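PDB 5I2U: cellulase from Soil metagenome, which probably hydrolyses the beta-1,4-glucosidic bonds of cellulose as a halotolerant glycoside hydrolase of family 5, built on a TIM barrel. Local coordinates for residues Tyr71-Ala80 / Pro113-Ile123. Numbering follows the deposited sequence.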
loop_
_atom_site.group_PDB
_atom_site.type_symbol
_atom_site.label_atom_id
_atom_site.label_comp_id
_atom_site.label_asym_id
_atom_site.label_seq_id
_atom_site.Cartn_x
_atom_site.Cartn_y
_atom_site.Cartn_z
ATOM N N TYR A 71 -2.999 13.822 6.380
ATOM C CA TYR A 71 -2.640 13.993 4.967
ATOM C C TYR A 71 -2.068 15.396 4.805
ATOM O O TYR A 71 -2.741 16.319 4.340
ATOM C CB TYR A 71 -3.852 13.758 4.065
ATOM C CG TYR A 71 -4.174 12.294 3.862
ATOM C CD1 TYR A 71 -4.681 11.511 4.905
ATOM C CD2 TYR A 71 -3.969 11.690 2.629
ATOM C CE1 TYR A 71 -4.963 10.162 4.720
ATOM C CE2 TYR A 71 -4.248 10.347 2.440
ATOM C CZ TYR A 71 -4.735 9.589 3.486
ATOM O OH TYR A 71 -5.004 8.259 3.243
ATOM N N ASN A 72 -0.811 15.533 5.193
ATOM C CA ASN A 72 -0.082 16.779 5.072
ATOM C C ASN A 72 1.418 16.514 4.897
ATOM O O ASN A 72 1.893 15.403 5.150
ATOM C CB ASN A 72 -0.346 17.647 6.298
ATOM C CG ASN A 72 0.234 17.055 7.576
ATOM O OD1 ASN A 72 1.419 17.169 7.819
ATOM N ND2 ASN A 72 -0.611 16.443 8.404
ATOM N N LYS A 73 2.157 17.539 4.492
ATOM C CA LYS A 73 3.555 17.359 4.123
ATOM C C LYS A 73 4.455 16.986 5.293
ATOM O O LYS A 73 5.408 16.213 5.117
ATOM C CB LYS A 73 4.086 18.592 3.405
ATOM C CG LYS A 73 3.349 18.861 2.101
ATOM C CD LYS A 73 4.159 19.685 1.120
ATOM C CE LYS A 73 3.426 19.771 -0.207
ATOM N NZ LYS A 73 4.199 20.546 -1.217
ATOM N N ASN A 74 4.131 17.493 6.475
ATOM C CA ASN A 74 4.969 17.313 7.647
ATOM C C ASN A 74 4.871 15.896 8.211
ATOM O O ASN A 74 5.886 15.292 8.578
ATOM C CB ASN A 74 4.629 18.354 8.706
ATOM C CG ASN A 74 4.928 19.789 8.245
ATOM O OD1 ASN A 74 5.764 20.024 7.371
ATOM N ND2 ASN A 74 4.247 20.752 8.850
ATOM N N ALA A 75 3.658 15.353 8.243
ATOM C CA ALA A 75 3.461 13.956 8.632
ATOM C C ALA A 75 4.274 13.023 7.753
ATOM O O ALA A 75 4.938 12.125 8.262
ATOM C CB ALA A 75 1.992 13.582 8.563
ATOM N N VAL A 76 4.268 13.277 6.441
ATOM C CA VAL A 76 5.020 12.448 5.501
ATOM C C VAL A 76 6.536 12.581 5.725
ATOM O O VAL A 76 7.220 11.573 5.793
ATOM C CB VAL A 76 4.659 12.744 4.032
ATOM C CG1 VAL A 76 5.453 11.861 3.095
ATOM C CG2 VAL A 76 3.189 12.481 3.771
ATOM N N GLN A 77 7.053 13.805 5.846
ATOM C CA GLN A 77 8.471 14.014 6.154
ATOM C C GLN A 77 8.842 13.349 7.469
ATOM O O GLN A 77 9.909 12.750 7.557
ATOM C CB GLN A 77 8.838 15.501 6.234
ATOM C CG GLN A 77 10.300 15.731 6.604
ATOM C CD GLN A 77 10.700 17.184 6.662
ATOM O OE1 GLN A 77 9.876 18.084 6.474
ATOM N NE2 GLN A 77 11.979 17.428 6.943
ATOM N N TRP A 78 7.989 13.476 8.486
ATOM C CA TRP A 78 8.250 12.808 9.752
ATOM C C TRP A 78 8.299 11.261 9.606
ATOM O O TRP A 78 9.141 10.611 10.224
ATOM C CB TRP A 78 7.248 13.232 10.838
ATOM C CG TRP A 78 7.578 12.645 12.214
ATOM C CD1 TRP A 78 6.936 11.601 12.837
ATOM C CD2 TRP A 78 8.629 13.052 13.102
ATOM N NE1 TRP A 78 7.515 11.347 14.055
ATOM C CE2 TRP A 78 8.557 12.218 14.245
ATOM C CE3 TRP A 78 9.620 14.047 13.049
ATOM C CZ2 TRP A 78 9.446 12.341 15.326
ATOM C CZ3 TRP A 78 10.505 14.172 14.126
ATOM C CH2 TRP A 78 10.403 13.324 15.252
ATOM N N LEU A 79 7.399 10.684 8.821
ATOM C CA LEU A 79 7.441 9.234 8.565
ATOM C C LEU A 79 8.725 8.822 7.861
ATOM O O LEU A 79 9.262 7.751 8.131
ATOM C CB LEU A 79 6.235 8.779 7.741
ATOM C CG LEU A 79 4.897 8.822 8.501
ATOM C CD1 LEU A 79 3.742 8.757 7.523
ATOM C CD2 LEU A 79 4.801 7.691 9.524
ATOM N N ALA A 80 9.186 9.669 6.943
ATOM C CA ALA A 80 10.427 9.431 6.220
ATOM C C ALA A 80 11.628 9.522 7.160
ATOM O O ALA A 80 12.449 8.604 7.207
ATOM C CB ALA A 80 10.575 10.415 5.062
ATOM N N PRO A 113 -0.749 16.814 -1.174
ATOM C CA PRO A 113 0.427 17.080 -0.330
ATOM C C PRO A 113 1.219 15.822 0.058
ATOM O O PRO A 113 2.429 15.894 0.204
ATOM C CB PRO A 113 -0.166 17.756 0.917
ATOM C CG PRO A 113 -1.633 17.494 0.867
ATOM C CD PRO A 113 -1.981 17.360 -0.575
ATOM N N VAL A 114 0.546 14.677 0.187
ATOM C CA VAL A 114 1.237 13.425 0.491
ATOM C C VAL A 114 2.134 12.996 -0.684
ATOM O O VAL A 114 3.288 12.593 -0.478
ATOM C CB VAL A 114 0.237 12.316 0.878
ATOM C CG1 VAL A 114 0.930 10.962 1.106
ATOM C CG2 VAL A 114 -0.526 12.733 2.136
ATOM N N ILE A 115 1.601 13.083 -1.909
ATOM C CA ILE A 115 2.362 12.737 -3.127
ATOM C C ILE A 115 3.528 13.701 -3.301
ATOM O O ILE A 115 4.668 13.274 -3.473
ATOM C CB ILE A 115 1.477 12.745 -4.397
ATOM C CG1 ILE A 115 0.418 11.638 -4.337
ATOM C CG2 ILE A 115 2.327 12.543 -5.654
ATOM C CD1 ILE A 115 -0.781 11.879 -5.232
ATOM N N GLU A 116 3.231 14.998 -3.240
ATOM C CA GLU A 116 4.263 16.027 -3.344
ATOM C C GLU A 116 5.346 15.835 -2.288
ATOM O O GLU A 116 6.529 15.867 -2.611
ATOM C CB GLU A 116 3.662 17.430 -3.240
ATOM C CG GLU A 116 2.996 17.925 -4.521
ATOM C CD GLU A 116 2.273 19.251 -4.329
ATOM O OE1 GLU A 116 2.279 19.798 -3.192
ATOM O OE2 GLU A 116 1.694 19.749 -5.319
ATOM N N SER A 117 4.948 15.610 -1.046
ATOM C CA SER A 117 5.918 15.458 0.043
ATOM C C SER A 117 6.822 14.219 -0.135
ATOM O O SER A 117 8.008 14.256 0.202
ATOM C CB SER A 117 5.209 15.432 1.401
ATOM O OG SER A 117 6.142 15.333 2.470
ATOM N N ALA A 118 6.258 13.133 -0.663
ATOM C CA ALA A 118 7.049 11.947 -0.996
ATOM C C ALA A 118 8.091 12.242 -2.099
ATOM O O ALA A 118 9.209 11.725 -2.063
ATOM C CB ALA A 118 6.130 10.814 -1.427
ATOM N N ILE A 119 7.713 13.066 -3.077
ATOM C CA ILE A 119 8.670 13.562 -4.073
ATOM C C ILE A 119 9.740 14.398 -3.361
ATOM O O ILE A 119 10.936 14.131 -3.497
ATOM C CB ILE A 119 7.976 14.350 -5.230
ATOM C CG1 ILE A 119 7.201 13.383 -6.131
ATOM C CG2 ILE A 119 8.997 15.128 -6.064
ATOM C CD1 ILE A 119 6.154 14.040 -7.003
ATOM N N GLU A 120 9.293 15.381 -2.588
ATOM C CA GLU A 120 10.194 16.297 -1.883
ATOM C C GLU A 120 11.205 15.600 -0.978
ATOM O O GLU A 120 12.372 15.983 -0.943
ATOM C CB GLU A 120 9.385 17.304 -1.060
ATOM C CG GLU A 120 8.665 18.339 -1.909
ATOM C CD GLU A 120 7.631 19.124 -1.122
ATOM O OE1 GLU A 120 7.785 19.275 0.120
ATOM O OE2 GLU A 120 6.667 19.596 -1.762
ATOM N N ASN A 121 10.749 14.577 -0.256
ATOM C CA ASN A 121 11.601 13.863 0.710
ATOM C C ASN A 121 12.259 12.593 0.178
ATOM O O ASN A 121 12.833 11.844 0.946
ATOM C CB ASN A 121 10.807 13.585 1.985
ATOM C CG ASN A 121 10.428 14.863 2.716
ATOM O OD1 ASN A 121 11.281 15.510 3.327
ATOM N ND2 ASN A 121 9.147 15.240 2.655
ATOM N N GLY A 122 12.158 12.342 -1.124
ATOM C CA GLY A 122 12.886 11.250 -1.760
ATOM C C GLY A 122 12.406 9.839 -1.433
ATOM O O GLY A 122 13.217 8.906 -1.368
ATOM N N ILE A 123 11.096 9.659 -1.241
ATOM C CA ILE A 123 10.538 8.325 -0.978
ATOM C C ILE A 123 9.426 7.961 -1.965
ATOM O O ILE A 123 8.878 8.827 -2.657
ATOM C CB ILE A 123 10.048 8.163 0.481
ATOM C CG1 ILE A 123 8.933 9.160 0.814
ATOM C CG2 ILE A 123 11.212 8.333 1.462
ATOM C CD1 ILE A 123 8.043 8.704 1.955
#
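Lys73, Val76 and Ser117 lead a helix-to-helix packing contact between two successive outer helices of the TIM barrel, where the axes of 73-80 and 113-120 come within 8.5 Å at 40°. Ser117 suits the near approach because it is small, and its hydroxyl, anti to its own backbone N (chi1 -178°), turns across the interface. Ser117 OG donates to Lys73 O at 2.9 Å, in the carbonyl plane on a lone pair, although that oxygen already receives Gln77 N within its helix. Inward, the branched Val76 straddles the seam: CG2 meets Val114 CG1 at 3.8 Å, while CG1 packs beside Ser117 and, more loosely, Ile123 CD1; Val88 of strand 87-93 backs Val76 and Ile123, Leu61 of strand 57-61 backs Val114. On the outer side, Lys73 lies as a knob among Pro113, Glu116, Ser117 and Glu120, its CG resting on Pro113 CB before the extended chain runs on to the glutamates. Lys73 NZ reaches Glu120 OE2 at 2.7 Å on the syn lone pair and Glu116 OE1 at 2.9 Å from the anti side, tilted out of the carboxylate plane. Asn72 OD1 caps helix 73-81. The chemistry is thus graded, apolar against the barrel and ionic outside, and one ammonium shared by two carboxylates would probably ease their mutual repulsion.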